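PDB 2G7L: TetR-family transcriptional regulator from Streptomyces coelicolor, which probably binds DNA as a dimer through an N-terminal helix-turn-helix domain and regulates transcription. Local coordinates for residues Leu37-Leu45 with Leu56-His67. Residues are numbered along the deposited sequence; the frame is centred on the assembly and turned at random.
Sequences LEKVTMRRL and LYVYVANTAELH
Met-42, a selenomethionine in the first turn of helix 42-48, reaches between Tyr-57, Leu-56 and Val-60. Its chain bends at both chi2 and chi3, turning SE in beside the tyrosine. CG lies 3.7 Å from Tyr-57 CE2, and SE stands 5.2 Å from the centroid of that ring, 46° off its normal, an oblique Met-aromatic contact. Tip to tip with this selenium comes Val-60, whose CG2 approaches SE to 4.1 Å. On the next helical turn Leu-45 rests its CB against Leu-56 CD1, while its CD2 meets Leu-66 CD1 end to end at 3.6 Å. The other branch of Leu-66, CD2, slants across Val-40 and touches CG1 at 3.7 Å; CG, anti to the backbone N (chi1 172°), carries the branch point of the leucine toward segment 37-45, and CD1 and CD2 then part toward Leu-45 and Val-40. Further along, Leu-37 CD1 sits 3.9 Å from His-67 CD2, and the imidazole is held through ND1 by Ser-113 of helix 108-116. A water bridges the segments, accepting from Met-42 N and hydrogen-bonded to Thr-63 OG1, next to two N-caps, Thr-41 and Asn-62. Helix 21-35 closes the core through Ala-28 on Val-40 and Ile-24 on Leu-45. Such packing of the helix-turn-helix against the helix that follows it is characteristic of the TetR-family DNA-binding domain.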
ATOM      1  N   LEU A  37       8.969  -1.637  19.046  1.00 69.79           N
ATOM      2  CA  LEU A  37       9.076  -0.883  17.766  1.00 68.67           C
ATOM      3  C   LEU A  37       8.408   0.483  17.841  1.00 68.92           C
ATOM      4  O   LEU A  37       8.858   1.455  17.210  1.00 68.27           O
ATOM      5  CB  LEU A  37       8.554  -1.633  16.551  1.00 68.56           C
ATOM      6  CG  LEU A  37       8.696  -0.912  15.197  1.00 68.37           C
ATOM      7  CD1 LEU A  37      10.158  -0.500  14.838  1.00 68.31           C
ATOM      8  CD2 LEU A  37       8.169  -1.784  14.132  1.00 67.41           C
ATOM      9  N   GLU A  38       7.313   0.533  18.609  1.00 69.34           N
ATOM     10  CA  GLU A  38       6.676   1.777  19.050  1.00 69.52           C
ATOM     11  C   GLU A  38       7.687   2.592  19.869  1.00 69.01           C
ATOM     12  O   GLU A  38       7.708   3.826  19.795  1.00 68.19           O
ATOM     13  CB  GLU A  38       5.378   1.471  19.834  1.00 70.46           C
ATOM     14  CG  GLU A  38       5.459   0.333  20.917  1.00 73.78           C
ATOM     15  CD  GLU A  38       5.339  -1.118  20.358  1.00 79.35           C
ATOM     16  OE1 GLU A  38       5.789  -1.396  19.221  1.00 81.35           O
ATOM     17  OE2 GLU A  38       4.809  -2.011  21.063  1.00 79.96           O
ATOM     18  N   LYS A  39       8.565   1.876  20.582  1.00 68.36           N
ATOM     19  CA  LYS A  39       9.692   2.439  21.355  1.00 68.24           C
ATOM     20  C   LYS A  39      10.925   2.928  20.533  1.00 67.74           C
ATOM     21  O   LYS A  39      11.728   3.736  21.006  1.00 67.84           O
ATOM     22  CB  LYS A  39      10.154   1.398  22.377  1.00 68.65           C
ATOM     23  CG  LYS A  39       9.047   0.757  23.219  1.00 70.29           C
ATOM     24  CD  LYS A  39       8.359   1.771  24.086  1.00 74.15           C
ATOM     25  CE  LYS A  39       7.485   1.090  25.130  1.00 77.07           C
ATOM     26  NZ  LYS A  39       6.506   2.089  25.619  1.00 77.67           N
ATOM     27  N   VAL A  40      11.068   2.445  19.303  1.00 66.89           N
ATOM     28  CA  VAL A  40      12.180   2.819  18.449  1.00 65.16           C
ATOM     29  C   VAL A  40      11.951   4.216  17.832  1.00 66.03           C
ATOM     30  O   VAL A  40      11.442   4.374  16.692  1.00 65.90           O
ATOM     31  CB  VAL A  40      12.447   1.733  17.369  1.00 65.31           C
ATOM     32  CG1 VAL A  40      13.693   2.084  16.533  1.00 61.57           C
ATOM     33  CG2 VAL A  40      12.557   0.330  18.019  1.00 63.19           C
ATOM     34  N   THR A  41      12.331   5.241  18.584  1.00 65.51           N
ATOM     35  CA  THR A  41      12.233   6.600  18.082  1.00 66.00           C
ATOM     36  C   THR A  41      13.643   7.125  17.996  1.00 65.53           C
ATOM     37  O   THR A  41      14.548   6.508  18.542  1.00 64.62           O
ATOM     38  CB  THR A  41      11.415   7.477  19.061  1.00 66.29           C
ATOM     39  OG1 THR A  41      12.140   7.595  20.290  1.00 69.57           O
ATOM     40  CG2 THR A  41      10.059   6.845  19.380  1.00 66.45           C
HETATM   41  N   MSE A  42      13.837   8.262  17.333  1.00 66.15           N
HETATM   42  CA  MSE A  42      15.163   8.848  17.212  1.00 67.07           C
HETATM   43  C   MSE A  42      15.685   9.312  18.583  1.00 67.07           C
HETATM   44  O   MSE A  42      16.872   9.169  18.883  1.00 66.02           O
HETATM   45  CB  MSE A  42      15.174  10.004  16.185  1.00 67.59           C
HETATM   46  CG  MSE A  42      15.060   9.525  14.703  1.00 72.17           C
HETATM   47 SE   MSE A  42      16.650   8.503  14.116  0.80 78.35          SE
HETATM   48  CE  MSE A  42      17.727   9.903  13.625  1.00 79.13           C
ATOM     49  N   ARG A  43      14.777   9.859  19.399  1.00 67.17           N
ATOM     50  CA  ARG A  43      15.075  10.320  20.765  1.00 67.35           C
ATOM     51  C   ARG A  43      15.406   9.130  21.701  1.00 65.49           C
ATOM     52  O   ARG A  43      16.409   9.162  22.351  1.00 65.24           O
ATOM     53  CB  ARG A  43      13.926  11.191  21.296  1.00 68.49           C
ATOM     54  CG  ARG A  43      14.044  11.623  22.782  1.00 73.63           C
ATOM     55  CD  ARG A  43      12.702  11.358  23.576  1.00 81.33           C
ATOM     56  NE  ARG A  43      11.916  10.253  22.989  1.00 85.51           N
ATOM     57  CZ  ARG A  43      11.186   9.371  23.676  1.00 86.67           C
ATOM     58  NH1 ARG A  43      11.133   9.434  25.010  1.00 87.57           N
ATOM     59  NH2 ARG A  43      10.530   8.408  23.025  1.00 84.06           N
ATOM     60  N   ARG A  44      14.595   8.072  21.731  1.00 64.93           N
ATOM     61  CA  ARG A  44      14.970   6.862  22.474  1.00 64.12           C
ATOM     62  C   ARG A  44      16.280   6.217  21.984  1.00 64.18           C
ATOM     63  O   ARG A  44      16.961   5.526  22.728  1.00 64.65           O
ATOM     64  CB  ARG A  44      13.855   5.827  22.470  1.00 64.33           C
ATOM     65  CG  ARG A  44      14.192   4.550  23.199  1.00 63.01           C
ATOM     66  CD  ARG A  44      14.544   4.830  24.693  1.00 64.82           C
ATOM     67  NE  ARG A  44      15.278   3.696  25.207  1.00 66.36           N
ATOM     68  CZ  ARG A  44      14.712   2.572  25.656  1.00 68.90           C
ATOM     69  NH1 ARG A  44      13.374   2.443  25.699  1.00 68.39           N
ATOM     70  NH2 ARG A  44      15.492   1.579  26.068  1.00 66.98           N
ATOM     71  N   LEU A  45      16.636   6.449  20.735  1.00 63.23           N
ATOM     72  CA  LEU A  45      17.849   5.839  20.174  1.00 62.94           C
ATOM     73  C   LEU A  45      19.070   6.670  20.524  1.00 62.25           C
ATOM     74  O   LEU A  45      20.095   6.113  20.861  1.00 60.24           O
ATOM     75  CB  LEU A  45      17.711   5.689  18.648  1.00 63.08           C
ATOM     76  CG  LEU A  45      18.332   4.529  17.898  1.00 63.35           C
ATOM     77  CD1 LEU A  45      17.878   3.197  18.471  1.00 63.17           C
ATOM     78  CD2 LEU A  45      17.870   4.710  16.458  1.00 62.04           C
ATOM     79  N   LEU A  56      22.328  11.416  14.968  1.00 67.42           N
ATOM     80  CA  LEU A  56      21.752  10.258  14.306  1.00 67.07           C
ATOM     81  C   LEU A  56      21.204  10.610  12.945  1.00 67.42           C
ATOM     82  O   LEU A  56      21.137   9.753  12.085  1.00 67.22           O
ATOM     83  CB  LEU A  56      20.629   9.669  15.146  1.00 66.17           C
ATOM     84  CG  LEU A  56      20.874   9.290  16.591  1.00 64.44           C
ATOM     85  CD1 LEU A  56      19.644   8.612  17.105  1.00 59.26           C
ATOM     86  CD2 LEU A  56      22.076   8.409  16.709  1.00 64.26           C
ATOM     87  N   TYR A  57      20.820  11.871  12.757  1.00 68.37           N
ATOM     88  CA  TYR A  57      20.104  12.313  11.548  1.00 69.53           C
ATOM     89  C   TYR A  57      20.972  12.370  10.325  1.00 69.43           C
ATOM     90  O   TYR A  57      20.470  12.408   9.212  1.00 70.53           O
ATOM     91  CB  TYR A  57      19.411  13.688  11.742  1.00 70.73           C
ATOM     92  CG  TYR A  57      18.121  13.645  12.538  1.00 70.83           C
ATOM     93  CD1 TYR A  57      17.879  14.560  13.569  1.00 74.20           C
ATOM     94  CD2 TYR A  57      17.162  12.691  12.273  1.00 70.92           C
ATOM     95  CE1 TYR A  57      16.697  14.509  14.324  1.00 75.54           C
ATOM     96  CE2 TYR A  57      15.985  12.627  12.994  1.00 74.06           C
ATOM     97  CZ  TYR A  57      15.742  13.536  14.021  1.00 75.08           C
ATOM     98  OH  TYR A  57      14.550  13.462  14.718  1.00 71.67           O
ATOM     99  N   VAL A  58      22.272  12.388  10.522  1.00 69.29           N
ATOM    100  CA  VAL A  58      23.189  12.326   9.404  1.00 69.70           C
ATOM    101  C   VAL A  58      23.213  10.915   8.787  1.00 69.42           C
ATOM    102  O   VAL A  58      23.461  10.763   7.590  1.00 69.90           O
ATOM    103  CB  VAL A  58      24.611  12.854   9.792  1.00 69.90           C
ATOM    104  CG1 VAL A  58      24.715  13.087  11.265  1.00 70.16           C
ATOM    105  CG2 VAL A  58      25.730  11.933   9.299  1.00 69.34           C
ATOM    106  N   TYR A  59      22.938   9.903   9.608  1.00 68.98           N
ATOM    107  CA  TYR A  59      22.890   8.484   9.186  1.00 68.75           C
ATOM    108  C   TYR A  59      21.483   8.082   8.748  1.00 68.56           C
ATOM    109  O   TYR A  59      21.302   7.575   7.649  1.00 69.25           O
ATOM    110  CB  TYR A  59      23.425   7.574  10.294  1.00 68.16           C
ATOM    111  CG  TYR A  59      24.831   7.950  10.665  1.00 69.05           C
ATOM    112  CD1 TYR A  59      25.102   8.626  11.849  1.00 69.11           C
ATOM    113  CD2 TYR A  59      25.906   7.677   9.802  1.00 72.04           C
ATOM    114  CE1 TYR A  59      26.387   9.003  12.189  1.00 67.77           C
ATOM    115  CE2 TYR A  59      27.214   8.047  10.140  1.00 71.18           C
ATOM    116  CZ  TYR A  59      27.442   8.715  11.334  1.00 69.67           C
ATOM    117  OH  TYR A  59      28.727   9.111  11.697  1.00 68.98           O
ATOM    118  N   VAL A  60      20.490   8.343   9.591  1.00 68.16           N
ATOM    119  CA  VAL A  60      19.093   8.052   9.276  1.00 68.74           C
ATOM    120  C   VAL A  60      18.263   9.341   9.388  1.00 68.95           C
ATOM    121  O   VAL A  60      18.173   9.944  10.464  1.00 69.50           O
ATOM    122  CB  VAL A  60      18.515   6.797  10.103  1.00 68.17           C
ATOM    123  CG1 VAL A  60      19.222   6.613  11.408  1.00 69.85           C
ATOM    124  CG2 VAL A  60      17.077   6.917  10.351  1.00 68.52           C
ATOM    125  N   ALA A  61      17.680   9.780   8.271  1.00 68.56           N
ATOM    126  CA  ALA A  61      17.116  11.129   8.210  1.00 67.77           C
ATOM    127  C   ALA A  61      15.755  11.293   8.909  1.00 67.48           C
ATOM    128  O   ALA A  61      15.331  12.414   9.179  1.00 68.01           O
ATOM    129  CB  ALA A  61      17.092  11.645   6.737  1.00 67.77           C
ATOM    130  N   ASN A  62      15.070  10.189   9.212  1.00 66.15           N
ATOM    131  CA  ASN A  62      13.766  10.269   9.844  1.00 64.67           C
ATOM    132  C   ASN A  62      13.280   8.912  10.323  1.00 63.93           C
ATOM    133  O   ASN A  62      13.919   7.898  10.098  1.00 64.11           O
ATOM    134  CB  ASN A  62      12.725  10.927   8.884  1.00 65.28           C
ATOM    135  CG  ASN A  62      12.672  10.265   7.487  1.00 64.42           C
ATOM    136  OD1 ASN A  62      12.474   9.064   7.371  1.00 64.84           O
ATOM    137  ND2 ASN A  62      12.836  11.064   6.436  1.00 61.27           N
ATOM    138  N   THR A  63      12.123   8.896  10.954  1.00 62.55           N
ATOM    139  CA  THR A  63      11.502   7.667  11.436  1.00 61.81           C
ATOM    140  C   THR A  63      11.410   6.573  10.340  1.00 60.99           C
ATOM    141  O   THR A  63      11.801   5.402  10.565  1.00 61.89           O
ATOM    142  CB  THR A  63      10.085   8.005  11.958  1.00 62.36           C
ATOM    143  OG1 THR A  63      10.126   9.279  12.628  1.00 63.93           O
ATOM    144  CG2 THR A  63       9.494   6.912  12.874  1.00 60.22           C
ATOM    145  N   ALA A  64      10.892   6.946   9.166  1.00 58.34           N
ATOM    146  CA  ALA A  64      10.670   5.987   8.070  1.00 56.01           C
ATOM    147  C   ALA A  64      11.966   5.409   7.495  1.00 53.30           C
ATOM    148  O   ALA A  64      12.003   4.222   7.232  1.00 52.42           O
ATOM    149  CB  ALA A  64       9.742   6.580   6.956  1.00 56.20           C
ATOM    150  N   GLU A  65      13.016   6.233   7.358  1.00 51.72           N
ATOM    151  CA  GLU A  65      14.364   5.778   7.007  1.00 51.76           C
ATOM    152  C   GLU A  65      14.905   4.813   8.047  1.00 51.99           C
ATOM    153  O   GLU A  65      15.574   3.825   7.715  1.00 51.58           O
ATOM    154  CB  GLU A  65      15.345   6.929   6.771  1.00 50.84           C
ATOM    155  CG  GLU A  65      15.094   7.758   5.444  1.00 54.75           C
ATOM    156  CD  GLU A  65      15.176   6.936   4.129  1.00 59.08           C
ATOM    157  OE1 GLU A  65      15.791   5.836   4.135  1.00 62.56           O
ATOM    158  OE2 GLU A  65      14.634   7.391   3.076  1.00 61.85           O
ATOM    159  N   LEU A  66      14.562   5.076   9.301  1.00 51.72           N
ATOM    160  CA  LEU A  66      14.975   4.231  10.437  1.00 51.82           C
ATOM    161  C   LEU A  66      14.189   2.904  10.401  1.00 52.13           C
ATOM    162  O   LEU A  66      14.775   1.817  10.579  1.00 49.84           O
ATOM    163  CB  LEU A  66      14.723   4.966  11.777  1.00 51.13           C
ATOM    164  CG  LEU A  66      14.917   4.178  13.090  1.00 52.02           C
ATOM    165  CD1 LEU A  66      16.453   3.863  13.264  1.00 51.81           C
ATOM    166  CD2 LEU A  66      14.345   4.953  14.338  1.00 51.60           C
ATOM    167  N   HIS A  67      12.858   2.984  10.194  1.00 51.57           N
ATOM    168  CA  HIS A  67      12.082   1.718  10.042  1.00 51.95           C
ATOM    169  C   HIS A  67      12.569   0.953   8.829  1.00 49.05           C
ATOM    170  O   HIS A  67      12.697  -0.255   8.893  1.00 49.41           O
ATOM    171  CB  HIS A  67      10.571   1.932   9.976  1.00 53.21           C
ATOM    172  CG  HIS A  67       9.974   2.429  11.257  1.00 58.48           C
ATOM    173  ND1 HIS A  67       8.658   2.826  11.358  1.00 62.89           N
ATOM    174  CD2 HIS A  67      10.519   2.622  12.481  1.00 59.84           C
ATOM    175  CE1 HIS A  67       8.416   3.234  12.594  1.00 62.95           C
ATOM    176  NE2 HIS A  67       9.533   3.131  13.290  1.00 61.08           N
TER
HETATM  177  O   HOH W   1      11.568   8.594  15.224  1.00 61.09           O